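Local coordinates for nucleoside diphosphate kinase (Aquifex aeolicus, PDB 3ZTP), which probably transfers the gamma phosphate of ATP to nucleoside diphosphates by a ping-pong mechanism through a phosphohistidine intermediate, working as a homotetramer with magnesium, at residues Q61-V64 with E65-S69; G79-A82 with I83-V86; S95-A98 with R99-A102; G21-L24 with D25-Q29; P125-A128 with Q129-C133. All coordinates share one frame; numbering follows the deposited sequence. Where two conformers were deposited one is given.

Interaction 1 (Q61-V64 with E65-S69); sequences QELV and EFMSS
The hydroxyl of Ser68 donates to the backbone of Val64, OG lying 2.7 Å from Val64 O. With chi1 at 58°, OG sits between its own backbone N and carbonyl carbon and is turned back over the preceding turn. The amide of Ser68 also reaches Val64 O, but weakly and at a poor angle, so the hydroxyl makes the stronger of the two bonds to this carbonyl. Upstream the helix is regular, with Glu65 N, Phe66 N and Met67 N donating to the carbonyls of Gln61, Glu62 and Leu63. Were Ser68 an alanine, the hydroxyl bond would be gone, Val64 O would probably keep little more than the weak amide bond, and the turn would be more inclined to fray. On the solvent side a water donates both to Glu62 O and to Glu65 OE1, whose side chain is stretched out to meet it at 3.0 Å. On another flank Leu63 and Met67 run side by side, and Leu63 CD1 meets Met67 CG at 3.8 Å. Beyond the helix, Met67 rests on Tyr51 and on Lys11, a predicted ATP-binding residue, Phe66 lies against Pro12 and Asp13 of helix 12-17, and Arg41 bonds to the carbonyl of Ser68.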
loop_
_atom_site.group_PDB
_atom_site.type_symbol
_atom_site.label_atom_id
_atom_site.label_comp_id
_atom_site.label_asym_id
_atom_site.label_seq_id
_atom_site.Cartn_x
_atom_site.Cartn_y
_atom_site.Cartn_z
ATOM N N GLN A 61 -12.237 13.179 21.596
ATOM C CA GLN A 61 -11.509 14.127 20.766
ATOM C C GLN A 61 -9.998 14.043 21.052
ATOM O O GLN A 61 -9.187 14.102 20.137
ATOM C CB GLN A 61 -12.005 15.558 20.983
ATOM C CG GLN A 61 -13.409 15.790 20.429
ATOM C CD GLN A 61 -13.511 15.472 18.941
ATOM O OE1 GLN A 61 -12.597 15.760 18.170
ATOM N NE2 GLN A 61 -14.626 14.869 18.538
ATOM N N GLU A 62 -9.635 13.891 22.313
ATOM C CA GLU A 62 -8.229 13.766 22.690
ATOM C C GLU A 62 -7.643 12.475 22.151
ATOM O O GLU A 62 -6.479 12.450 21.739
ATOM C CB GLU A 62 -8.075 13.822 24.207
ATOM C CG GLU A 62 -8.198 15.224 24.795
ATOM C CD GLU A 62 -9.630 15.626 25.140
ATOM O OE1 GLU A 62 -10.588 14.882 24.809
ATOM O OE2 GLU A 62 -9.801 16.711 25.744
ATOM N N LEU A 63 -8.403 11.386 22.193
ATOM C CA LEU A 63 -7.959 10.131 21.589
ATOM C C LEU A 63 -7.665 10.288 20.105
ATOM O O LEU A 63 -6.643 9.797 19.606
ATOM C CB LEU A 63 -9.007 9.030 21.776
ATOM C CG LEU A 63 -8.769 7.697 21.086
ATOM C CD1 LEU A 63 -7.507 7.006 21.622
ATOM C CD2 LEU A 63 -10.014 6.843 21.262
ATOM N N VAL A 64 -8.576 10.941 19.389
ATOM C CA VAL A 64 -8.405 11.103 17.961
ATOM C C VAL A 64 -7.198 11.978 17.670
ATOM O O VAL A 64 -6.396 11.656 16.790
ATOM C CB VAL A 64 -9.655 11.695 17.345
ATOM C CG1 VAL A 64 -9.388 12.211 15.924
ATOM C CG2 VAL A 64 -10.765 10.657 17.369
ATOM N N GLU A 65 -7.052 13.083 18.396
ATOM C CA GLU A 65 -5.903 13.963 18.199
ATOM C C GLU A 65 -4.590 13.217 18.497
ATOM O O GLU A 65 -3.643 13.261 17.719
ATOM C CB GLU A 65 -6.001 15.213 19.096
ATOM C CG GLU A 65 -4.779 16.113 18.986
ATOM C CD GLU A 65 -4.841 17.348 19.874
ATOM O OE1 GLU A 65 -5.280 17.229 21.036
ATOM O OE2 GLU A 65 -4.424 18.432 19.406
ATOM N N PHE A 66 -4.552 12.516 19.627
ATOM C CA PHE A 66 -3.355 11.783 20.020
ATOM C C PHE A 66 -2.972 10.748 18.967
ATOM O O PHE A 66 -1.815 10.652 18.551
ATOM C CB PHE A 66 -3.609 11.114 21.371
ATOM C CG PHE A 66 -2.519 10.172 21.815
ATOM C CD1 PHE A 66 -1.192 10.576 21.847
ATOM C CD2 PHE A 66 -2.838 8.897 22.230
ATOM C CE1 PHE A 66 -0.201 9.695 22.280
ATOM C CE2 PHE A 66 -1.854 8.036 22.685
ATOM C CZ PHE A 66 -0.555 8.425 22.687
ATOM N N MET A 67 -3.952 9.971 18.539
ATOM C CA MET A 67 -3.685 8.880 17.618
ATOM C C MET A 67 -3.354 9.325 16.195
ATOM O O MET A 67 -2.902 8.511 15.375
ATOM C CB MET A 67 -4.825 7.849 17.650
ATOM C CG MET A 67 -4.843 7.035 18.948
ATOM S SD MET A 67 -3.331 6.074 19.236
ATOM C CE MET A 67 -3.475 4.847 17.926
ATOM N N SER A 68 -3.588 10.600 15.910
ATOM C CA SER A 68 -3.226 11.196 14.627
ATOM C C SER A 68 -2.079 12.192 14.779
ATOM O O SER A 68 -1.790 12.925 13.835
ATOM C CB SER A 68 -4.443 11.874 13.967
ATOM O OG SER A 68 -5.028 12.878 14.783
ATOM N N SER A 69 -1.417 12.227 15.937
ATOM C CA SER A 69 -0.409 13.250 16.241
ATOM C C SER A 69 0.983 12.922 15.747
ATOM O O SER A 69 1.870 13.759 15.777
ATOM C CB SER A 69 -0.348 13.529 17.749
ATOM O OG SER A 69 0.163 12.412 18.448
HETATM O O HOH W 1 -4.641 14.774 22.558
#

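Interaction 2 (G79-A82 with I83-V86); sequences GEDA and IKRV
A type II beta turn from Gly79 to Ala82 leads the chain out of strand 72-78 into helix 82-90, and Arg85, one turn into the helix, reaches back to fasten it. Arg85 NH1 donates to Glu80 O at 2.9 Å, nearly straight at 165°. The acceptor lies in the guanidinium plane and the donor in the carbonyl plane, on a lone pair, which favours this turn of the guanidinium. A bend at chi3 (62°) swings the group round to the turn, while CB and CG pass beside Asp81 O, which accepts from Arg85 N at 3.0 Å. Asp81 occupies the N-cap position, yet its carboxylate makes no direct capping bond. A water stands in, donating to Asp81 OD1 at 2.7 Å and accepting from Lys84 N. The extended Lys84 crosses the carboxylate obliquely, CD 3.7 Å from Asp81 OD2; a second water donates to OD2 and takes only a weak bond from Lys84 NZ. Ala82 O receives Val86 N in the next helical bond. Outside the turn, Glu80 binds the backbone N of Ala2 and Glu4 takes the amide of Ile83; Ile83 and Val86 lie on strand 3-10, while Ala82 and Arg85 pack on Phe32.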
loop_
_atom_site.group_PDB
_atom_site.type_symbol
_atom_site.label_atom_id
_atom_site.label_comp_id
_atom_site.label_asym_id
_atom_site.label_seq_id
_atom_site.Cartn_x
_atom_site.Cartn_y
_atom_site.Cartn_z
ATOM N N GLY A 79 -1.832 -16.406 16.777
ATOM C CA GLY A 79 -1.447 -17.496 17.651
ATOM C C GLY A 79 -2.628 -18.029 18.431
ATOM O O GLY A 79 -3.718 -17.483 18.395
ATOM N N GLU A 80 -2.411 -19.133 19.135
ATOM C CA GLU A 80 -3.457 -19.717 19.975
ATOM C C GLU A 80 -3.952 -18.700 21.009
ATOM O O GLU A 80 -3.148 -18.076 21.695
ATOM C CB GLU A 80 -2.894 -20.945 20.680
ATOM C CG GLU A 80 -3.854 -21.617 21.636
ATOM C CD GLU A 80 -5.076 -22.172 20.947
ATOM O OE1 GLU A 80 -4.978 -22.586 19.772
ATOM O OE2 GLU A 80 -6.144 -22.191 21.588
ATOM N N ASP A 81 -5.268 -18.514 21.078
ATOM C CA ASP A 81 -5.873 -17.648 22.082
ATOM C C ASP A 81 -5.257 -16.244 22.030
ATOM O O ASP A 81 -5.150 -15.573 23.048
ATOM C CB ASP A 81 -5.698 -18.282 23.475
ATOM C CG ASP A 81 -6.718 -17.795 24.504
ATOM O OD1 ASP A 81 -7.854 -17.401 24.146
ATOM O OD2 ASP A 81 -6.377 -17.878 25.710
ATOM N N ALA A 82 -4.916 -15.766 20.837
ATOM C CA ALA A 82 -4.156 -14.509 20.702
ATOM C C ALA A 82 -4.854 -13.306 21.287
ATOM O O ALA A 82 -4.212 -12.442 21.859
ATOM C CB ALA A 82 -3.797 -14.237 19.255
ATOM N N ILE A 83 -6.167 -13.212 21.130
ATOM C CA ILE A 83 -6.835 -11.990 21.556
ATOM C C ILE A 83 -6.694 -11.809 23.070
ATOM O O ILE A 83 -6.255 -10.750 23.549
ATOM C CB ILE A 83 -8.310 -11.970 21.095
ATOM C CG1 ILE A 83 -8.366 -11.870 19.563
ATOM C CG2 ILE A 83 -9.053 -10.793 21.757
ATOM C CD1 ILE A 83 -9.691 -12.305 18.957
ATOM N N LYS A 84 -7.010 -12.837 23.826
ATOM C CA LYS A 84 -6.891 -12.767 25.276
ATOM C C LYS A 84 -5.423 -12.695 25.726
ATOM O O LYS A 84 -5.082 -11.962 26.643
ATOM C CB LYS A 84 -7.585 -13.962 25.928
ATOM C CG LYS A 84 -7.374 -14.094 27.425
ATOM C CD LYS A 84 -8.046 -15.367 27.937
ATOM C CE LYS A 84 -7.887 -15.540 29.438
ATOM N NZ LYS A 84 -8.558 -16.780 29.915
ATOM N N ARG A 85 -4.556 -13.469 25.094
ATOM C CA ARG A 85 -3.172 -13.513 25.543
ATOM C C ARG A 85 -2.488 -12.172 25.309
ATOM O O ARG A 85 -1.724 -11.699 26.150
ATOM C CB ARG A 85 -2.400 -14.640 24.869
ATOM C CG ARG A 85 -2.716 -16.027 25.401
ATOM C CD ARG A 85 -2.089 -17.142 24.548
ATOM N NE ARG A 85 -0.633 -17.056 24.526
ATOM C CZ ARG A 85 0.138 -17.436 23.504
ATOM N NH1 ARG A 85 -0.382 -17.936 22.391
ATOM N NH2 ARG A 85 1.450 -17.308 23.590
ATOM N N VAL A 86 -2.746 -11.541 24.172
ATOM C CA VAL A 86 -2.174 -10.234 23.897
ATOM C C VAL A 86 -2.689 -9.205 24.912
ATOM O O VAL A 86 -1.902 -8.372 25.409
ATOM C CB VAL A 86 -2.408 -9.824 22.421
ATOM C CG1 VAL A 86 -2.125 -8.341 22.168
ATOM C CG2 VAL A 86 -1.531 -10.691 21.522
HETATM O O HOH W 2 -8.571 -15.121 22.887
HETATM O O HOH W 3 -8.495 -18.946 27.348
#

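Interaction 3 (S95-A98 with R99-A102); sequences SEEA and RKVA
Arg99 folds back along helix 95-101 over Ser95 and Glu96. Its CB lies 3.6 Å from Glu96 O and its CG 3.7 Å from Ser95 O, while the backbone amide donates to that same Ser95 carbonyl. A bend at chi3 (-82°) then lays the guanidinium over the first turn, so that Ser95 O sits 3.5 Å above the plane, over the group's centre. At the edge, Arg99 NH2 and NE both grip one oxygen, Glu96 OE2, at 2.8 and 3.1 Å. This side-on salt bridge is lopsided: OE2 lies in the guanidinium plane, but both nitrogens approach it from one face of the carboxylate, the two planes being 53° apart. NH1 is taken by the carbonyls of Ala108 and Gly111. With Arg99 cut back to an alanine, Glu96 would probably lose its charged mate and those two carbonyls a donor. Further along, Glu97 and Lys100 cross at about a right angle; in the Glu97 conformer given a water may bridge them, though this link is doubtful. The arginine thus probably offsets the charge of Glu96 while tying the helix to the end of helix 106-110 and the loop after it.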
loop_
_atom_site.group_PDB
_atom_site.type_symbol
_atom_site.label_atom_id
_atom_site.label_comp_id
_atom_site.label_asym_id
_atom_site.label_seq_id
_atom_site.Cartn_x
_atom_site.Cartn_y
_atom_site.Cartn_z
ATOM N N SER A 95 -1.889 2.558 32.845
ATOM C CA SER A 95 -0.478 2.161 32.945
ATOM C C SER A 95 0.033 2.145 34.383
ATOM O O SER A 95 0.939 1.374 34.710
ATOM C CB SER A 95 0.412 3.096 32.121
ATOM O OG SER A 95 0.036 3.149 30.757
ATOM N N GLU A 96 -0.518 3.016 35.239
ATOM C CA GLU A 96 -0.123 3.034 36.642
ATOM C C GLU A 96 -0.621 1.793 37.333
ATOM O O GLU A 96 0.104 1.204 38.131
ATOM C CB GLU A 96 -0.677 4.262 37.369
ATOM C CG GLU A 96 0.122 5.483 37.096
ATOM C CD GLU A 96 1.474 5.420 37.762
ATOM O OE1 GLU A 96 1.541 5.316 38.998
ATOM O OE2 GLU A 96 2.482 5.468 37.045
ATOM N N GLU A 97 -1.860 1.411 37.066
ATOM C CA GLU A 97 -2.381 0.167 37.614
ATOM C C GLU A 97 -1.587 -1.022 37.058
ATOM O O GLU A 97 -1.327 -1.989 37.765
ATOM C CB GLU A 97 -3.869 0.018 37.308
ATOM C CG GLU A 97 -4.502 -1.250 37.873
ATOM C CD GLU A 97 -4.600 -1.255 39.391
ATOM O OE1 GLU A 97 -4.280 -0.227 40.023
ATOM O OE2 GLU A 97 -5.005 -2.294 39.953
ATOM N N ALA A 98 -1.178 -0.957 35.794
ATOM C CA ALA A 98 -0.358 -2.031 35.233
ATOM C C ALA A 98 0.952 -2.194 36.013
ATOM O O ALA A 98 1.408 -3.321 36.260
ATOM C CB ALA A 98 -0.070 -1.757 33.771
ATOM N N ARG A 99 1.591 -1.090 36.387
ATOM C CA ARG A 99 2.831 -1.190 37.166
ATOM C C ARG A 99 2.623 -1.837 38.532
ATOM O O ARG A 99 3.539 -2.471 39.059
ATOM C CB ARG A 99 3.497 0.181 37.334
ATOM C CG ARG A 99 4.303 0.593 36.103
ATOM C CD ARG A 99 4.965 1.953 36.198
ATOM N NE ARG A 99 4.084 3.076 35.878
ATOM C CZ ARG A 99 3.751 3.433 34.645
ATOM N NH1 ARG A 99 4.204 2.731 33.619
ATOM N NH2 ARG A 99 2.954 4.474 34.451
ATOM N N LYS A 100 1.427 -1.683 39.083
ATOM C CA LYS A 100 1.100 -2.273 40.378
ATOM C C LYS A 100 0.849 -3.775 40.259
ATOM O O LYS A 100 1.306 -4.535 41.130
ATOM C CB LYS A 100 -0.118 -1.574 40.999
ATOM C CG LYS A 100 0.197 -0.169 41.499
ATOM C CD LYS A 100 -1.047 0.610 41.910
ATOM C CE LYS A 100 -0.674 2.025 42.338
ATOM N NZ LYS A 100 -1.853 2.883 42.639
ATOM N N VAL A 101 0.146 -4.214 39.219
ATOM C CA VAL A 101 -0.300 -5.597 39.147
ATOM C C VAL A 101 0.389 -6.469 38.104
ATOM O O VAL A 101 0.275 -7.691 38.164
ATOM C CB VAL A 101 -1.815 -5.685 38.914
ATOM C CG1 VAL A 101 -2.556 -4.908 40.011
ATOM C CG2 VAL A 101 -2.187 -5.165 37.535
ATOM N N ALA A 102 1.092 -5.861 37.139
ATOM C CA ALA A 102 1.739 -6.607 36.061
ATOM C C ALA A 102 3.005 -5.873 35.620
ATOM O O ALA A 102 3.012 -5.269 34.558
ATOM C CB ALA A 102 0.773 -6.777 34.882
HETATM O O HOH W 4 4.024 3.624 38.904
HETATM O O HOH W 5 -3.336 2.078 40.193
#

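Interaction 4 (G21-L24 with D25-Q29); sequences GKIL and DRFIQ
Ile23 and Phe27 lie side by side on one flank of helix 20-29, pointing the same way. In Ile23, CG2 stands anti to the backbone N while CG1 (chi1 -69°) lies beside it; CG2 is thereby on the side of the next turn, where it meets Phe27 CE2 at 3.8 Å. The ring of Phe27, with chi1 at -71°, leans back over the same turn, bringing CD2 to 3.3 Å from Ile23 O, a carbonyl that also accepts from Phe27 N at 3.3 Å. Ile28 repeats the pattern on another face: its CG1 and CD1 curl over Leu24 O, CG1 at 3.4 Å, beside the straight bond from Ile28 N. Arg26 is held by partners beyond the segments, NH1 by the carbonyl of Asn104 and NE by a salt bridge to Glu30. Asp25 OD1 accepts from Gln29 NE2 at 3.1 Å on its syn side, though well out of the carboxylate plane. Between subunits, Asp25 pairs with Lys22 of the second subunit, and Lys22 with Asp25 of that subunit. Leu24 packs on Leu24 of the second subunit, so this face lies at a subunit interface. Inward the contacts are apolar: Ile23 meets Val10 and Phe27 meets Ile8, both touching Ile119 of the sheet; Phe27 also packs on Val86 and Ile89 of helix 82-90, and Ile23 on Ile106 and Phe110 of helix 106-110.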
loop_
_atom_site.group_PDB
_atom_site.type_symbol
_atom_site.label_atom_id
_atom_site.label_comp_id
_atom_site.label_asym_id
_atom_site.label_seq_id
_atom_site.Cartn_x
_atom_site.Cartn_y
_atom_site.Cartn_z
ATOM N N GLY A 21 10.806 -1.529 18.957
ATOM C CA GLY A 21 11.488 -2.793 18.805
ATOM C C GLY A 21 11.335 -3.704 20.011
ATOM O O GLY A 21 11.124 -4.907 19.856
ATOM N N LYS A 22 11.426 -3.139 21.205
ATOM C CA LYS A 22 11.245 -3.918 22.419
ATOM C C LYS A 22 9.830 -4.496 22.486
ATOM O O LYS A 22 9.626 -5.637 22.903
ATOM C CB LYS A 22 11.510 -3.064 23.655
ATOM C CG LYS A 22 12.958 -2.616 23.781
ATOM C CD LYS A 22 13.180 -1.895 25.103
ATOM C CE LYS A 22 14.646 -1.450 25.306
ATOM N NZ LYS A 22 15.002 -0.315 24.424
ATOM N N ILE A 23 8.840 -3.729 22.043
ATOM C CA ILE A 23 7.469 -4.209 22.057
ATOM C C ILE A 23 7.283 -5.356 21.058
ATOM O O ILE A 23 6.706 -6.391 21.389
ATOM C CB ILE A 23 6.510 -3.058 21.804
ATOM C CG1 ILE A 23 6.529 -2.116 23.005
ATOM C CG2 ILE A 23 5.105 -3.574 21.551
ATOM C CD1 ILE A 23 5.773 -0.811 22.780
ATOM N N LEU A 24 7.775 -5.192 19.824
ATOM C CA LEU A 24 7.677 -6.273 18.858
ATOM C C LEU A 24 8.408 -7.513 19.346
ATOM O O LEU A 24 7.896 -8.631 19.214
ATOM C CB LEU A 24 8.189 -5.848 17.481
ATOM C CG LEU A 24 7.359 -4.763 16.813
ATOM C CD1 LEU A 24 7.996 -4.377 15.492
ATOM C CD2 LEU A 24 5.898 -5.215 16.581
ATOM N N ASP A 25 9.604 -7.335 19.916
ATOM C CA ASP A 25 10.382 -8.448 20.440
ATOM C C ASP A 25 9.554 -9.238 21.451
ATOM O O ASP A 25 9.530 -10.472 21.443
ATOM C CB ASP A 25 11.684 -7.949 21.089
ATOM C CG ASP A 25 12.557 -9.076 21.563
ATOM O OD1 ASP A 25 12.786 -10.029 20.828
ATOM O OD2 ASP A 25 13.007 -9.018 22.728
ATOM N N ARG A 26 8.870 -8.532 22.349
ATOM C CA ARG A 26 8.099 -9.217 23.352
ATOM C C ARG A 26 7.048 -10.142 22.726
ATOM O O ARG A 26 6.882 -11.292 23.120
ATOM C CB ARG A 26 7.409 -8.216 24.272
ATOM C CG ARG A 26 6.456 -8.848 25.290
ATOM C CD ARG A 26 7.189 -9.843 26.246
ATOM N NE ARG A 26 6.310 -10.156 27.365
ATOM C CZ ARG A 26 6.067 -9.314 28.362
ATOM N NH1 ARG A 26 6.746 -8.181 28.452
ATOM N NH2 ARG A 26 5.200 -9.641 29.283
ATOM N N PHE A 27 6.309 -9.640 21.740
ATOM C CA PHE A 27 5.272 -10.478 21.145
ATOM C C PHE A 27 5.850 -11.659 20.381
ATOM O O PHE A 27 5.285 -12.722 20.380
ATOM C CB PHE A 27 4.320 -9.644 20.276
ATOM C CG PHE A 27 3.434 -8.750 21.099
ATOM C CD1 PHE A 27 2.473 -9.304 21.905
ATOM C CD2 PHE A 27 3.610 -7.393 21.108
ATOM C CE1 PHE A 27 1.665 -8.508 22.706
ATOM C CE2 PHE A 27 2.806 -6.600 21.880
ATOM C CZ PHE A 27 1.835 -7.155 22.678
ATOM N N ILE A 28 6.993 -11.457 19.736
ATOM C CA ILE A 28 7.696 -12.563 19.077
ATOM C C ILE A 28 8.086 -13.621 20.117
ATOM O O ILE A 28 7.845 -14.829 19.922
ATOM C CB ILE A 28 8.922 -12.039 18.307
ATOM C CG1 ILE A 28 8.454 -11.186 17.118
ATOM C CG2 ILE A 28 9.789 -13.203 17.839
ATOM C CD1 ILE A 28 9.557 -10.288 16.566
ATOM N N GLN A 29 8.672 -13.179 21.233
ATOM C CA GLN A 29 9.119 -14.131 22.247
ATOM C C GLN A 29 7.981 -14.829 22.968
ATOM O O GLN A 29 8.135 -15.952 23.470
ATOM C CB GLN A 29 10.050 -13.464 23.247
ATOM C CG GLN A 29 11.322 -12.859 22.610
ATOM C CD GLN A 29 11.929 -13.729 21.530
ATOM O OE1 GLN A 29 12.005 -14.949 21.625
ATOM N NE2 GLN A 29 12.355 -13.078 20.462
#

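Interaction 5 (P125-A128 with Q129-C133); sequences PESA and QYEIC
Ala128 and Ile132 pack one turn apart on helix 125-135. Ala128 CB lies 4.4 Å from Ile132 CD1, a loose touch, while CG1 of Ile132 comes to 3.1 Å of Ala128 O, the carbonyl that accepts from Ile132 N at 2.8 Å. Gln129, beside them, extends its chain clear of residues 125-128; only its CB stays close, 3.6 Å from Glu126 O. The backbone N of Gln129 donates to Pro125 O. Gln129 packs on Gln129 of the third subunit, near Cys133, which is disulfide-bonded to Cys133 of that subunit. Ser127 carries the more polar side. Its carbonyl O receives Glu131 N at 2.8 Å, and the extended Glu131, with CG anti to the carbonyl carbon (chi1 -68°), runs over it, Glu131 CG 3.1 Å from Ser127 O, before its carboxylate passes Ser127 CB. The Ser127 hydroxyl itself bonds to Ser124, and Tyr130 OH to the carbonyl of Glu49. The chemistry divides between faces of the helix: Ile132 meets Arg5 and Leu7 of strand 3-10, while Glu131 OE1 bonds to Ser122 OG and to NE2 of His120, the predicted phosphohistidine. Ser122 steadies Glu131, which would probably serve as a second-shell residue orienting the imidazole.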
loop_
_atom_site.group_PDB
_atom_site.type_symbol
_atom_site.label_atom_id
_atom_site.label_comp_id
_atom_site.label_asym_id
_atom_site.label_seq_id
_atom_site.Cartn_x
_atom_site.Cartn_y
_atom_site.Cartn_z
ATOM N N PRO A 125 -13.051 -10.956 19.110
ATOM C CA PRO A 125 -12.911 -11.442 17.732
ATOM C C PRO A 125 -13.513 -10.493 16.703
ATOM O O PRO A 125 -12.932 -10.289 15.639
ATOM C CB PRO A 125 -13.701 -12.763 17.759
ATOM C CG PRO A 125 -13.567 -13.243 19.148
ATOM C CD PRO A 125 -13.625 -11.989 19.996
ATOM N N GLU A 126 -14.670 -9.928 17.017
ATOM C CA GLU A 126 -15.392 -9.078 16.094
ATOM C C GLU A 126 -14.677 -7.735 15.931
ATOM O O GLU A 126 -14.541 -7.220 14.813
ATOM C CB GLU A 126 -16.839 -8.906 16.582
ATOM C CG GLU A 126 -17.601 -10.237 16.791
ATOM C CD GLU A 126 -17.460 -10.885 18.187
ATOM O OE1 GLU A 126 -16.654 -10.436 19.019
ATOM O OE2 GLU A 126 -18.176 -11.872 18.446
ATOM N N SER A 127 -14.161 -7.171 17.016
ATOM C CA SER A 127 -13.412 -5.935 16.872
ATOM C C SER A 127 -12.067 -6.194 16.172
ATOM O O SER A 127 -11.630 -5.372 15.363
ATOM C CB SER A 127 -13.230 -5.233 18.198
ATOM O OG SER A 127 -12.533 -6.055 19.085
ATOM N N ALA A 128 -11.421 -7.332 16.416
ATOM C CA ALA A 128 -10.210 -7.656 15.680
ATOM C C ALA A 128 -10.482 -7.695 14.190
ATOM O O ALA A 128 -9.695 -7.201 13.388
ATOM C CB ALA A 128 -9.632 -8.980 16.162
ATOM N N GLN A 129 -11.580 -8.319 13.780
ATOM C CA GLN A 129 -11.891 -8.412 12.355
ATOM C C GLN A 129 -12.021 -7.010 11.742
ATOM O O GLN A 129 -11.463 -6.730 10.671
ATOM C CB GLN A 129 -13.179 -9.199 12.163
ATOM C CG GLN A 129 -13.641 -9.317 10.726
ATOM C CD GLN A 129 -14.872 -10.200 10.588
ATOM O OE1 GLN A 129 -14.804 -11.412 10.788
ATOM N NE2 GLN A 129 -16.006 -9.591 10.258
ATOM N N TYR A 130 -12.780 -6.141 12.390
ATOM C CA TYR A 130 -12.924 -4.758 11.934
ATOM C C TYR A 130 -11.615 -4.005 11.890
ATOM O O TYR A 130 -11.279 -3.331 10.915
ATOM C CB TYR A 130 -13.888 -3.987 12.857
ATOM C CG TYR A 130 -13.973 -2.497 12.540
ATOM C CD1 TYR A 130 -14.698 -2.063 11.459
ATOM C CD2 TYR A 130 -13.315 -1.536 13.313
ATOM C CE1 TYR A 130 -14.781 -0.724 11.145
ATOM C CE2 TYR A 130 -13.388 -0.182 12.994
ATOM C CZ TYR A 130 -14.125 0.209 11.899
ATOM O OH TYR A 130 -14.257 1.531 11.519
ATOM N N GLU A 131 -10.855 -4.093 12.970
ATOM C CA GLU A 131 -9.647 -3.322 13.090
ATOM C C GLU A 131 -8.558 -3.799 12.141
ATOM O O GLU A 131 -7.843 -2.977 11.544
ATOM C CB GLU A 131 -9.137 -3.430 14.524
ATOM C CG GLU A 131 -10.065 -2.734 15.523
ATOM C CD GLU A 131 -9.622 -2.864 16.957
ATOM O OE1 GLU A 131 -8.552 -3.427 17.226
ATOM O OE2 GLU A 131 -10.365 -2.373 17.825
ATOM N N ILE A 132 -8.413 -5.116 11.992
ATOM C CA ILE A 132 -7.433 -5.636 11.032
ATOM C C ILE A 132 -7.768 -5.135 9.641
ATOM O O ILE A 132 -6.872 -4.635 8.961
ATOM C CB ILE A 132 -7.382 -7.155 11.086
ATOM C CG1 ILE A 132 -6.761 -7.599 12.412
ATOM C CG2 ILE A 132 -6.582 -7.692 9.916
ATOM C CD1 ILE A 132 -6.878 -9.100 12.678
ATOM N N CYS A 133 -9.018 -5.254 9.204
ATOM C CA CYS A 133 -9.407 -4.779 7.880
ATOM C C CYS A 133 -9.272 -3.267 7.745
ATOM O O CYS A 133 -9.056 -2.750 6.640
ATOM C CB CYS A 133 -10.839 -5.204 7.571
ATOM S SG CYS A 133 -10.988 -6.968 7.193
#

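How the interactions relate
All five contacts lie within single helices or at a helix start, but they differ in surroundings. Interactions 2 and 4 share the apolar interior against the sheet: Val86 CG1 packs on Phe27 CE1 at 3.8 Å. Interaction 2 also touches interaction 5, where Ile83 CD1 meets Pro125 CA at 3.6 Å, so helix 82-90 lies between the other two. Interactions 4 and 5 face different neighbouring subunits, one by salt bridges and leucines, the other by a disulfide. Interactions 1 and 3, about 23 Å apart between centres, have no subunit partners, and interaction 3 lies furthest from the chain centre; one is marked by a serine hydroxyl, the other by a salt bridge.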